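Local coordinates for protein COBE (Pseudomonas aeruginosa, PDB 2W6K) that belongs to the cobalamin (vitamin B12) biosynthetic pathway and resembles the C-terminal part of CbiG, though its precise role is uncertain, at residues S10-G15 and A43-L48; H26-L31 and R61-L66; S50-R55 and V71-P76; L86-A91 and V102-A107. All coordinates share one frame; numbering follows the deposited sequence.

In the fold
From the N terminus the chain runs through strand 12-18, helix 24-37 and strand 47-51, and contact 1 closes this first beta-alpha-beta unit by pairing its two strands. Strand 47-51 then leads through helix 58-67 to strand 71-74, a second unit closed by contact 3 at the edge of the same sheet. Contact 2 joins the helices of the two units; its segments alternate along the chain with those of contacts 1 and 3, so it crosses both. Contact 4 follows in series and closes the excursion through helix 91-97, tying segment 86-91 to the start of helix 102-115. That helix packs on the sheet through Val102, Ala103, Ala106 and Ala107, touching residues of contacts 1 and 3.

Contact 1: residues S10-G15 and A43-L48; sequences SLLIAG and AELDAL
Parallel strand pairing joins Leu12-Ala14 to the incoming end of strand 47-51, closing the beta-alpha-beta unit whose crossover is helix 24-37, inside the mixed sheet. The regular part lies at Ala14 and Leu48. Ala14 N donates to Ala47 O over 3.2 Å, while Leu48 CA brings its hydrogen toward Ala14 O. Before it, Asp46 holds both the N-H and the C=O of Leu12: Asp46 N donates to Leu12 O at 2.9 Å, and the carboxylate takes the amide of Leu12, with N to OD2 2.8 Å. Asp46 CG stands beside its own backbone N (chi1 -65°), which turns the carboxylate back along the neighbouring segment, where OD2 accepts through its anti lone pair. A side chain thus does what a strand carbonyl would do further on. A water lies 2.7 Å from both Ser10 O and Glu44 O and links the two segments. On one face of the sheet Leu12, Ala14, Leu45 and Leu48 pack together, beneath Leu31 and Leu35 of helix 24-37. Leu45 CD2 wedges between Leu12 and Ala14, lying 4.0 Å from Leu12 CG, and the two leucine side chains cross obliquely. Ala14 CB also meets Leu48 CD2. The face of Ile13 and Ala47 looks to helix 102-115, which supplies Leu110 and Ala111. There the Ile13 side chain reaches across to its neighbour, and its CD1 comes to rest 3.8 Å from Ala47 CB.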
loop_
_atom_site.group_PDB
_atom_site.type_symbol
_atom_site.label_atom_id
_atom_site.label_comp_id
_atom_site.label_asym_id
_atom_site.label_seq_id
_atom_site.Cartn_x
_atom_site.Cartn_y
_atom_site.Cartn_z
ATOM N N SER A 10 -3.028 -15.183 -2.247
ATOM C CA SER A 10 -1.746 -14.635 -1.803
ATOM C C SER A 10 -1.627 -13.172 -2.195
ATOM O O SER A 10 -0.808 -12.804 -3.047
ATOM C CB SER A 10 -0.601 -15.418 -2.431
ATOM O OG SER A 10 -0.770 -15.463 -3.837
ATOM N N LEU A 11 -2.410 -12.315 -1.563
ATOM C CA LEU A 11 -2.442 -10.962 -2.065
ATOM C C LEU A 11 -1.304 -10.092 -1.580
ATOM O O LEU A 11 -0.822 -10.224 -0.456
ATOM C CB LEU A 11 -3.799 -10.298 -1.894
ATOM C CG LEU A 11 -4.545 -10.061 -0.615
ATOM C CD1 LEU A 11 -4.185 -8.708 -0.054
ATOM C CD2 LEU A 11 -6.006 -10.108 -0.991
ATOM N N LEU A 12 -0.884 -9.204 -2.465
ATOM C CA LEU A 12 0.229 -8.327 -2.180
ATOM C C LEU A 12 -0.224 -6.930 -2.570
ATOM O O LEU A 12 -0.605 -6.687 -3.734
ATOM C CB LEU A 12 1.410 -8.739 -3.033
ATOM C CG LEU A 12 2.637 -7.830 -2.886
ATOM C CD1 LEU A 12 3.242 -7.906 -1.474
ATOM C CD2 LEU A 12 3.649 -8.229 -3.967
ATOM N N ILE A 13 -0.175 -6.020 -1.599
ATOM C CA ILE A 13 -0.670 -4.664 -1.786
ATOM C C ILE A 13 0.463 -3.676 -1.604
ATOM O O ILE A 13 1.231 -3.817 -0.663
ATOM C CB ILE A 13 -1.741 -4.315 -0.750
ATOM C CG1 ILE A 13 -2.945 -5.290 -0.814
ATOM C CG2 ILE A 13 -2.220 -2.862 -0.895
ATOM C CD1 ILE A 13 -3.634 -5.315 -2.177
ATOM N N ALA A 14 0.521 -2.668 -2.464
ATOM C CA ALA A 14 1.501 -1.578 -2.250
ATOM C C ALA A 14 0.757 -0.330 -1.826
ATOM O O ALA A 14 -0.100 0.125 -2.571
ATOM C CB ALA A 14 2.275 -1.299 -3.513
ATOM N N GLY A 15 1.107 0.235 -0.658
ATOM C CA GLY A 15 0.537 1.487 -0.187
ATOM C C GLY A 15 1.488 2.608 -0.556
ATOM O O GLY A 15 2.718 2.429 -0.508
ATOM N N ALA A 43 4.852 -8.067 -11.277
ATOM C CA ALA A 43 3.797 -9.004 -11.724
ATOM C C ALA A 43 2.921 -9.569 -10.589
ATOM O O ALA A 43 1.767 -9.944 -10.795
ATOM C CB ALA A 43 4.430 -10.145 -12.520
ATOM N N GLU A 44 3.485 -9.597 -9.381
ATOM C CA GLU A 44 2.827 -10.164 -8.223
ATOM C C GLU A 44 1.880 -9.211 -7.503
ATOM O O GLU A 44 1.052 -9.642 -6.706
ATOM C CB GLU A 44 3.872 -10.651 -7.223
ATOM C CG GLU A 44 4.690 -11.795 -7.749
ATOM C CD GLU A 44 5.623 -12.280 -6.692
ATOM O OE1 GLU A 44 6.819 -11.934 -6.755
ATOM O OE2 GLU A 44 5.121 -12.969 -5.793
ATOM N N LEU A 45 2.035 -7.913 -7.740
ATOM C CA LEU A 45 1.140 -6.942 -7.105
ATOM C C LEU A 45 -0.298 -7.147 -7.509
ATOM O O LEU A 45 -0.584 -7.280 -8.695
ATOM C CB LEU A 45 1.492 -5.533 -7.576
ATOM C CG LEU A 45 2.457 -4.643 -6.847
ATOM C CD1 LEU A 45 2.218 -3.237 -7.382
ATOM C CD2 LEU A 45 2.246 -4.702 -5.329
ATOM N N ASP A 46 -1.202 -7.089 -6.542
ATOM C CA ASP A 46 -2.636 -7.122 -6.794
ATOM C C ASP A 46 -3.290 -5.743 -6.916
ATOM O O ASP A 46 -4.219 -5.571 -7.703
ATOM C CB ASP A 46 -3.330 -7.943 -5.738
ATOM C CG ASP A 46 -2.919 -9.396 -5.800
ATOM O OD1 ASP A 46 -3.375 -10.099 -6.731
ATOM O OD2 ASP A 46 -2.131 -9.824 -4.946
ATOM N N ALA A 47 -2.838 -4.766 -6.129
ATOM C CA ALA A 47 -3.496 -3.452 -6.141
ATOM C C ALA A 47 -2.598 -2.415 -5.503
ATOM O O ALA A 47 -1.670 -2.771 -4.773
ATOM C CB ALA A 47 -4.778 -3.518 -5.365
ATOM N N LEU A 48 -2.929 -1.145 -5.732
ATOM C CA LEU A 48 -2.233 -0.059 -5.061
ATOM C C LEU A 48 -3.237 0.572 -4.097
ATOM O O LEU A 48 -4.456 0.495 -4.323
ATOM C CB LEU A 48 -1.801 1.020 -6.044
ATOM C CG LEU A 48 -0.970 0.607 -7.268
ATOM C CD1 LEU A 48 -0.877 1.792 -8.135
ATOM C CD2 LEU A 48 0.418 0.140 -6.788
HETATM O O HOH W 1 0.162 -11.816 -5.377
#

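Contact 2: residues H26-L31 and R61-L66; sequences HLRALL and RQLATL
Leu63 reaches from helix 58-67 onto helix 24-37, packing two helices that lie on the same side of the sheet, each the crossover of a beta-alpha-beta unit. The axes of segments 26-31 and 61-66 pass 10.2 Å apart and cross at -61°, so they meet over a small patch, and no hydrogen bond joins the two segments. The tight part is the fork of Leu63. With its CG anti to the backbone N (chi1 -176°), the side chain extends across the gap and divides its two methyls between neighbouring residues: CD2 sits 3.8 Å from Leu27 CB, and CD1 the same 3.8 Å from Arg28 CB. Leu31, one turn on, adds its CD2 to the Leu63 CD2 methyl at a looser 4.3 Å. This buried side continues into the sheet, where Ile16 of strand 12-18 touches both Leu27 and Leu63. Toward solvent the packing thins to a single pair. Arg28 runs out straight and then bends at chi3 (64°), carrying its guanidinium over to the exposed Leu66. The two side chains cross at about a right angle, the methyl meeting the guanidinium obliquely, with Leu66 CD1 4.0 Å from Arg28 NH2.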
loop_
_atom_site.group_PDB
_atom_site.type_symbol
_atom_site.label_atom_id
_atom_site.label_comp_id
_atom_site.label_asym_id
_atom_site.label_seq_id
_atom_site.Cartn_x
_atom_site.Cartn_y
_atom_site.Cartn_z
ATOM N N HIS A 26 8.254 8.163 -11.503
ATOM C CA HIS A 26 8.945 8.216 -10.235
ATOM C C HIS A 26 8.371 7.161 -9.317
ATOM O O HIS A 26 9.118 6.332 -8.736
ATOM C CB HIS A 26 8.763 9.583 -9.601
ATOM C CG HIS A 26 9.532 9.762 -8.333
ATOM N ND1 HIS A 26 10.627 10.591 -8.244
ATOM C CD2 HIS A 26 9.361 9.224 -7.101
ATOM C CE1 HIS A 26 11.096 10.565 -7.007
ATOM N NE2 HIS A 26 10.353 9.734 -6.297
ATOM N N LEU A 27 7.044 7.144 -9.208
ATOM C CA LEU A 27 6.395 6.165 -8.332
ATOM C C LEU A 27 6.754 4.748 -8.772
ATOM O O LEU A 27 7.034 3.885 -7.931
ATOM C CB LEU A 27 4.867 6.354 -8.327
ATOM C CG LEU A 27 4.368 7.666 -7.710
ATOM C CD1 LEU A 27 2.881 7.764 -7.753
ATOM C CD2 LEU A 27 4.834 7.743 -6.257
ATOM N N ARG A 28 6.745 4.501 -10.084
ATOM C CA ARG A 28 7.023 3.140 -10.572
ATOM C C ARG A 28 8.439 2.704 -10.197
ATOM O O ARG A 28 8.640 1.556 -9.807
ATOM C CB ARG A 28 6.820 3.037 -12.092
ATOM C CG ARG A 28 7.104 1.623 -12.602
ATOM C CD ARG A 28 6.925 1.505 -14.102
ATOM N NE ARG A 28 7.890 2.336 -14.815
ATOM C CZ ARG A 28 7.708 2.798 -16.053
ATOM N NH1 ARG A 28 8.631 3.561 -16.626
ATOM N NH2 ARG A 28 6.614 2.490 -16.737
ATOM N N ALA A 29 9.402 3.614 -10.329
ATOM C CA ALA A 29 10.820 3.277 -10.004
ATOM C C ALA A 29 10.985 2.955 -8.514
ATOM O O ALA A 29 11.665 2.004 -8.135
ATOM C CB ALA A 29 11.764 4.377 -10.413
ATOM N N LEU A 30 10.315 3.722 -7.673
ATOM C CA LEU A 30 10.402 3.465 -6.259
ATOM C C LEU A 30 9.678 2.165 -5.887
ATOM O O LEU A 30 10.157 1.403 -5.040
ATOM C CB LEU A 30 9.865 4.632 -5.467
ATOM C CG LEU A 30 9.989 4.508 -3.942
ATOM C CD1 LEU A 30 11.441 4.382 -3.457
ATOM C CD2 LEU A 30 9.358 5.716 -3.289
ATOM N N LEU A 31 8.535 1.929 -6.524
ATOM C CA LEU A 31 7.772 0.711 -6.311
ATOM C C LEU A 31 8.623 -0.503 -6.696
ATOM O O LEU A 31 8.683 -1.474 -5.940
ATOM C CB LEU A 31 6.476 0.730 -7.140
ATOM C CG LEU A 31 5.535 -0.488 -7.063
ATOM C CD1 LEU A 31 5.063 -0.756 -5.620
ATOM C CD2 LEU A 31 4.350 -0.265 -7.953
ATOM N N ARG A 61 -3.174 7.493 -10.577
ATOM C CA ARG A 61 -4.049 6.935 -11.570
ATOM C C ARG A 61 -3.282 6.454 -12.796
ATOM O O ARG A 61 -3.606 5.386 -13.355
ATOM C CB ARG A 61 -5.159 7.912 -11.920
ATOM C CG ARG A 61 -6.214 7.993 -10.800
ATOM C CD ARG A 61 -7.528 8.545 -11.332
ATOM N NE ARG A 61 -7.399 9.915 -11.833
ATOM C CZ ARG A 61 -7.403 11.017 -11.089
ATOM N NH1 ARG A 61 -7.490 10.947 -9.771
ATOM N NH2 ARG A 61 -7.291 12.207 -11.673
ATOM N N GLN A 62 -2.254 7.208 -13.206
ATOM C CA GLN A 62 -1.466 6.790 -14.383
ATOM C C GLN A 62 -0.708 5.523 -14.065
ATOM O O GLN A 62 -0.604 4.612 -14.925
ATOM C CB GLN A 62 -0.493 7.883 -14.823
ATOM C CG GLN A 62 -1.191 9.121 -15.486
ATOM C CD GLN A 62 -0.209 10.234 -15.789
ATOM O OE1 GLN A 62 0.980 9.981 -16.013
ATOM N NE2 GLN A 62 -0.687 11.477 -15.769
ATOM N N LEU A 63 -0.172 5.438 -12.847
ATOM C CA LEU A 63 0.534 4.208 -12.416
ATOM C C LEU A 63 -0.401 3.014 -12.446
ATOM O O LEU A 63 -0.027 1.926 -12.913
ATOM C CB LEU A 63 1.132 4.367 -11.002
ATOM C CG LEU A 63 1.959 3.162 -10.536
ATOM C CD1 LEU A 63 3.097 2.842 -11.517
ATOM C CD2 LEU A 63 2.521 3.480 -9.164
ATOM N N ALA A 64 -1.634 3.210 -11.979
ATOM C CA ALA A 64 -2.600 2.102 -11.988
ATOM C C ALA A 64 -2.828 1.653 -13.444
ATOM O O ALA A 64 -2.879 0.479 -13.728
ATOM C CB ALA A 64 -3.905 2.498 -11.341
ATOM N N THR A 65 -2.915 2.606 -14.358
ATOM C CA THR A 65 -3.175 2.279 -15.752
ATOM C C THR A 65 -2.006 1.517 -16.353
ATOM O O THR A 65 -2.215 0.503 -17.046
ATOM C CB THR A 65 -3.505 3.541 -16.553
ATOM O OG1 THR A 65 -4.828 3.959 -16.188
ATOM C CG2 THR A 65 -3.482 3.253 -18.076
ATOM N N LEU A 66 -0.793 1.973 -16.067
ATOM C CA LEU A 66 0.427 1.261 -16.505
ATOM C C LEU A 66 0.424 -0.189 -16.043
ATOM O O LEU A 66 0.745 -1.097 -16.808
ATOM C CB LEU A 66 1.662 1.941 -15.916
ATOM C CG LEU A 66 1.971 3.288 -16.582
ATOM C CD1 LEU A 66 3.038 4.019 -15.787
ATOM C CD2 LEU A 66 2.408 3.070 -18.044
#

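Contact 3: residues S50-R55 and V71-P76; sequences SIDGKR and VHFLAP
Ile51 and Leu74 pair in parallel where strand 47-51 meets the edge strand 71-74, the strands of a beta-alpha-beta unit crossing over through helix 58-67. Three backbone bonds stitch them: Ser50 N to His72 O, Leu74 N to Ser50 O and, as strand 47-51 ends, Asp52 N to Leu74 O, each 2.9 Å. Asp52 lies across Phe73 at about a right angle. Its CB sits 3.6 Å from Leu74 O and 3.8 Å from Phe73 CB. CG, placed anti to the backbone N (chi1 -154°), keeps to the same Phe73 CB, and the carboxylate plane is turned 36° from the ring. At the tip OD1 also faces Phe73 CB and takes a weak bond from Gly53 N, while OD2 lies 4.1 Å from Phe73 O. OD1 is also weakly bonded to a glycerol, probably from the crystallisation liquor. Beside the carboxylate the ring presents its edge to Ile51 O, 3.5 Å from Phe73 CD1, and Ile51 CD1 packs on Pro76 CG. Across the contact the carboxylate has mainly van der Waals neighbours, so the directional bonding between the strands comes from the backbone.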
loop_
_atom_site.group_PDB
_atom_site.type_symbol
_atom_site.label_atom_id
_atom_site.label_comp_id
_atom_site.label_asym_id
_atom_site.label_seq_id
_atom_site.Cartn_x
_atom_site.Cartn_y
_atom_site.Cartn_z
ATOM N N SER A 50 -3.951 4.105 -1.379
ATOM C CA SER A 50 -3.518 5.377 -0.805
ATOM C C SER A 50 -4.668 5.994 -0.041
ATOM O O SER A 50 -5.673 5.363 0.202
ATOM C CB SER A 50 -2.975 6.344 -1.886
ATOM O OG SER A 50 -2.292 7.442 -1.295
ATOM N N ILE A 51 -4.452 7.208 0.418
ATOM C CA ILE A 51 -5.497 7.901 1.177
ATOM C C ILE A 51 -6.393 8.735 0.267
ATOM O O ILE A 51 -5.946 9.323 -0.718
ATOM C CB ILE A 51 -4.871 8.760 2.299
ATOM C CG1 ILE A 51 -5.949 9.212 3.296
ATOM C CG2 ILE A 51 -4.121 9.924 1.744
ATOM C CD1 ILE A 51 -5.332 9.720 4.631
ATOM N N ASP A 52 -7.675 8.798 0.620
ATOM C CA ASP A 52 -8.610 9.574 -0.132
ATOM C C ASP A 52 -8.561 10.962 0.443
ATOM O O ASP A 52 -8.220 11.154 1.622
ATOM C CB ASP A 52 -10.036 9.007 -0.036
ATOM C CG ASP A 52 -10.875 9.380 -1.237
ATOM O OD1 ASP A 52 -10.365 10.078 -2.151
ATOM O OD2 ASP A 52 -12.038 8.971 -1.283
ATOM N N GLY A 53 -8.887 11.940 -0.390
ATOM C CA GLY A 53 -8.952 13.315 0.109
ATOM C C GLY A 53 -9.244 14.209 -1.053
ATOM O O GLY A 53 -9.706 13.745 -2.096
ATOM N N LYS A 54 -8.986 15.496 -0.893
ATOM C CA LYS A 54 -9.427 16.377 -1.960
ATOM C C LYS A 54 -8.460 16.652 -3.117
ATOM O O LYS A 54 -8.915 16.971 -4.221
ATOM C CB LYS A 54 -10.233 17.568 -1.444
ATOM C CG LYS A 54 -11.713 17.159 -1.404
ATOM C CD LYS A 54 -12.656 18.299 -1.142
ATOM C CE LYS A 54 -13.328 18.135 0.203
ATOM N NZ LYS A 54 -14.278 19.257 0.413
ATOM N N ARG A 55 -7.162 16.429 -2.896
ATOM C CA ARG A 55 -6.168 16.534 -3.984
ATOM C C ARG A 55 -6.449 15.545 -5.131
ATOM O O ARG A 55 -6.812 14.392 -4.890
ATOM C CB ARG A 55 -4.739 16.336 -3.453
ATOM C CG ARG A 55 -4.466 14.966 -2.855
ATOM C CD ARG A 55 -3.257 14.303 -3.510
ATOM N NE ARG A 55 -1.990 14.811 -3.018
ATOM C CZ ARG A 55 -0.876 14.094 -2.872
ATOM N NH1 ARG A 55 -0.830 12.796 -3.183
ATOM N NH2 ARG A 55 0.207 14.693 -2.404
ATOM N N VAL A 71 -6.127 1.095 -8.261
ATOM C CA VAL A 71 -5.730 1.914 -7.107
ATOM C C VAL A 71 -6.985 2.299 -6.327
ATOM O O VAL A 71 -7.998 2.732 -6.921
ATOM C CB VAL A 71 -4.873 3.168 -7.495
ATOM C CG1 VAL A 71 -5.627 4.070 -8.489
ATOM C CG2 VAL A 71 -4.447 3.962 -6.245
ATOM N N HIS A 72 -6.915 2.066 -5.017
ATOM C CA HIS A 72 -8.004 2.309 -4.081
ATOM C C HIS A 72 -7.586 3.424 -3.179
ATOM O O HIS A 72 -6.465 3.419 -2.665
ATOM C CB HIS A 72 -8.266 1.064 -3.239
ATOM C CG HIS A 72 -8.734 -0.113 -4.031
ATOM N ND1 HIS A 72 -10.064 -0.472 -4.124
ATOM C CD2 HIS A 72 -8.049 -1.013 -4.773
ATOM C CE1 HIS A 72 -10.172 -1.554 -4.879
ATOM N NE2 HIS A 72 -8.963 -1.901 -5.284
ATOM N N PHE A 73 -8.494 4.367 -2.969
ATOM C CA PHE A 73 -8.265 5.469 -2.054
ATOM C C PHE A 73 -9.162 5.293 -0.851
ATOM O O PHE A 73 -10.406 5.228 -0.984
ATOM C CB PHE A 73 -8.523 6.784 -2.771
ATOM C CG PHE A 73 -7.597 7.016 -3.931
ATOM C CD1 PHE A 73 -6.336 7.582 -3.732
ATOM C CD2 PHE A 73 -7.989 6.651 -5.219
ATOM C CE1 PHE A 73 -5.475 7.789 -4.799
ATOM C CE2 PHE A 73 -7.135 6.856 -6.303
ATOM C CZ PHE A 73 -5.880 7.423 -6.101
ATOM N N LEU A 74 -8.533 5.154 0.309
ATOM C CA LEU A 74 -9.234 4.780 1.534
ATOM C C LEU A 74 -9.488 5.989 2.441
ATOM O O LEU A 74 -8.685 6.920 2.518
ATOM C CB LEU A 74 -8.472 3.675 2.289
ATOM C CG LEU A 74 -8.486 2.322 1.551
ATOM C CD1 LEU A 74 -7.225 2.126 0.788
ATOM C CD2 LEU A 74 -8.718 1.168 2.504
ATOM N N ALA A 75 -10.599 5.935 3.168
ATOM C CA ALA A 75 -10.925 7.041 4.075
ATOM C C ALA A 75 -9.848 7.209 5.140
ATOM O O ALA A 75 -9.356 6.214 5.681
ATOM C CB ALA A 75 -12.286 6.746 4.768
ATOM N N PRO A 76 -9.512 8.467 5.482
ATOM C CA PRO A 76 -8.594 8.720 6.585
ATOM C C PRO A 76 -9.026 7.960 7.850
ATOM O O PRO A 76 -8.184 7.361 8.540
ATOM C CB PRO A 76 -8.684 10.253 6.752
ATOM C CG PRO A 76 -8.958 10.748 5.355
ATOM C CD PRO A 76 -9.927 9.716 4.806
#

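Contact 4: residues L86-A91 and V102-A107; sequences LLSPSA and VAEAAA. With SO4 (sulfate ion), chain C; SO4 (sulfate ion), chain B.
Glu104, in the first turn of helix 102-115, receives the loop that leads into helix 91-97, gathering two consecutive backbone amides and a hydroxyl on one carboxylate. OE1 takes both amides: Leu87 N at 2.7 Å and Ser88 N at 2.8 Å. Both arrive on its syn side, the first 33° out of the carboxylate plane and the second closer to it, at 16°. Ser88 OG donates to the other oxygen, OE2, over 2.6 Å, again from the syn side. The extended Glu104 chain carries its carboxylate out to the loop, and three bonds from the loop fix how that group is rotated. Lys125 N, on strand 119-127, is a further donor to OE2; with it the carboxylate accepts four hydrogen bonds, which satisfy its buried oxygens. Beside the polar centre, Leu86 lies against the helix, its CD2 3.6 Å from Ala105 N and near Ala105 CB. Two sulfates, probably from the crystallisation liquor, sit at the starts of the two helices. One is held by Ser90 OG and Ala91 N; Ser90 is also the N-cap residue of helix 91-97, bonded to Ala93 N. The other, also bound by Ser101 and Lys125, lies at the first turn of helix 102-115, with its O2 2.8 Å from Val102 N and its O4 2.9 Å from Ala103 N.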
loop_
_atom_site.group_PDB
_atom_site.type_symbol
_atom_site.label_atom_id
_atom_site.label_comp_id
_atom_site.label_asym_id
_atom_site.label_seq_id
_atom_site.Cartn_x
_atom_site.Cartn_y
_atom_site.Cartn_z
ATOM N N LEU A 86 1.561 0.545 12.828
ATOM C CA LEU A 86 2.506 1.177 11.911
ATOM C C LEU A 86 3.949 1.065 12.368
ATOM O O LEU A 86 4.246 0.989 13.571
ATOM C CB LEU A 86 2.134 2.657 11.683
ATOM C CG LEU A 86 0.696 2.823 11.179
ATOM C CD1 LEU A 86 0.426 4.301 10.911
ATOM C CD2 LEU A 86 0.355 1.984 9.946
ATOM N N LEU A 87 4.855 1.085 11.401
ATOM C CA LEU A 87 6.279 0.924 11.693
ATOM C C LEU A 87 7.080 2.225 11.559
ATOM O O LEU A 87 8.140 2.371 12.191
ATOM C CB LEU A 87 6.898 -0.176 10.801
ATOM C CG LEU A 87 6.303 -1.591 10.809
ATOM C CD1 LEU A 87 7.073 -2.576 9.879
ATOM C CD2 LEU A 87 6.168 -2.173 12.267
ATOM N N SER A 88 6.621 3.153 10.721
ATOM C CA SER A 88 7.450 4.302 10.327
ATOM C C SER A 88 6.649 5.603 10.314
ATOM O O SER A 88 6.276 6.094 9.247
ATOM C CB SER A 88 8.052 4.074 8.933
ATOM O OG SER A 88 8.513 2.749 8.762
ATOM N N PRO A 89 6.377 6.163 11.500
ATOM C CA PRO A 89 5.610 7.412 11.641
ATOM C C PRO A 89 6.193 8.575 10.812
ATOM O O PRO A 89 7.419 8.727 10.717
ATOM C CB PRO A 89 5.713 7.713 13.134
ATOM C CG PRO A 89 6.862 6.845 13.660
ATOM C CD PRO A 89 6.818 5.627 12.805
ATOM N N SER A 90 5.306 9.379 10.235
ATOM C CA SER A 90 5.678 10.497 9.378
ATOM C C SER A 90 5.041 11.767 9.935
ATOM O O SER A 90 3.814 11.838 10.094
ATOM C CB SER A 90 5.172 10.246 7.944
ATOM O OG SER A 90 5.186 11.426 7.137
ATOM N N ALA A 91 5.875 12.771 10.202
ATOM C CA ALA A 91 5.404 14.070 10.669
ATOM C C ALA A 91 4.512 14.775 9.644
ATOM O O ALA A 91 3.472 15.326 10.009
ATOM C CB ALA A 91 6.593 14.959 11.045
ATOM N N VAL A 102 0.764 7.077 5.558
ATOM C CA VAL A 102 -0.220 6.755 4.534
ATOM C C VAL A 102 0.159 5.450 3.859
ATOM O O VAL A 102 -0.707 4.609 3.629
ATOM C CB VAL A 102 -0.388 7.900 3.499
ATOM C CG1 VAL A 102 -1.151 7.432 2.265
ATOM C CG2 VAL A 102 -1.064 9.082 4.169
ATOM N N ALA A 103 1.435 5.297 3.515
ATOM C CA ALA A 103 1.843 4.084 2.767
ATOM C C ALA A 103 1.591 2.824 3.585
ATOM O O ALA A 103 1.044 1.836 3.090
ATOM C CB ALA A 103 3.310 4.177 2.379
ATOM N N GLU A 104 2.032 2.833 4.838
ATOM C CA GLU A 104 1.906 1.645 5.680
ATOM C C GLU A 104 0.431 1.349 6.024
ATOM O O GLU A 104 -0.035 0.219 5.882
ATOM C CB GLU A 104 2.755 1.803 6.936
ATOM C CG GLU A 104 4.215 1.805 6.592
ATOM C CD GLU A 104 5.159 1.911 7.779
ATOM O OE1 GLU A 104 4.688 2.158 8.897
ATOM O OE2 GLU A 104 6.391 1.771 7.542
ATOM N N ALA A 105 -0.297 2.380 6.427
ATOM C CA ALA A 105 -1.716 2.197 6.801
ATOM C C ALA A 105 -2.569 1.804 5.629
ATOM O O ALA A 105 -3.426 0.944 5.785
ATOM C CB ALA A 105 -2.281 3.445 7.478
ATOM N N ALA A 106 -2.321 2.388 4.448
ATOM C CA ALA A 106 -3.166 2.082 3.270
ATOM C C ALA A 106 -2.912 0.647 2.786
ATOM O O ALA A 106 -3.849 -0.072 2.395
ATOM C CB ALA A 106 -2.971 3.090 2.146
ATOM N N ALA A 107 -1.659 0.223 2.864
ATOM C CA ALA A 107 -1.299 -1.143 2.483
ATOM C C ALA A 107 -2.034 -2.165 3.364
ATOM O O ALA A 107 -2.683 -3.081 2.843
ATOM C CB ALA A 107 0.230 -1.344 2.519
HETATM S S SO4 C . 8.566 12.758 7.675
HETATM O O1 SO4 C . 9.966 12.866 7.276
HETATM O O2 SO4 C . 7.914 11.738 6.835
HETATM O O3 SO4 C . 7.829 13.999 7.594
HETATM O O4 SO4 C . 8.510 12.314 9.072
HETATM S S SO4 B . 3.850 8.217 4.309
HETATM O O1 SO4 B . 4.914 9.168 3.852
HETATM O O2 SO4 B . 2.725 8.974 4.841
HETATM O O3 SO4 B . 4.420 7.393 5.354
HETATM O O4 SO4 B . 3.435 7.430 3.184
#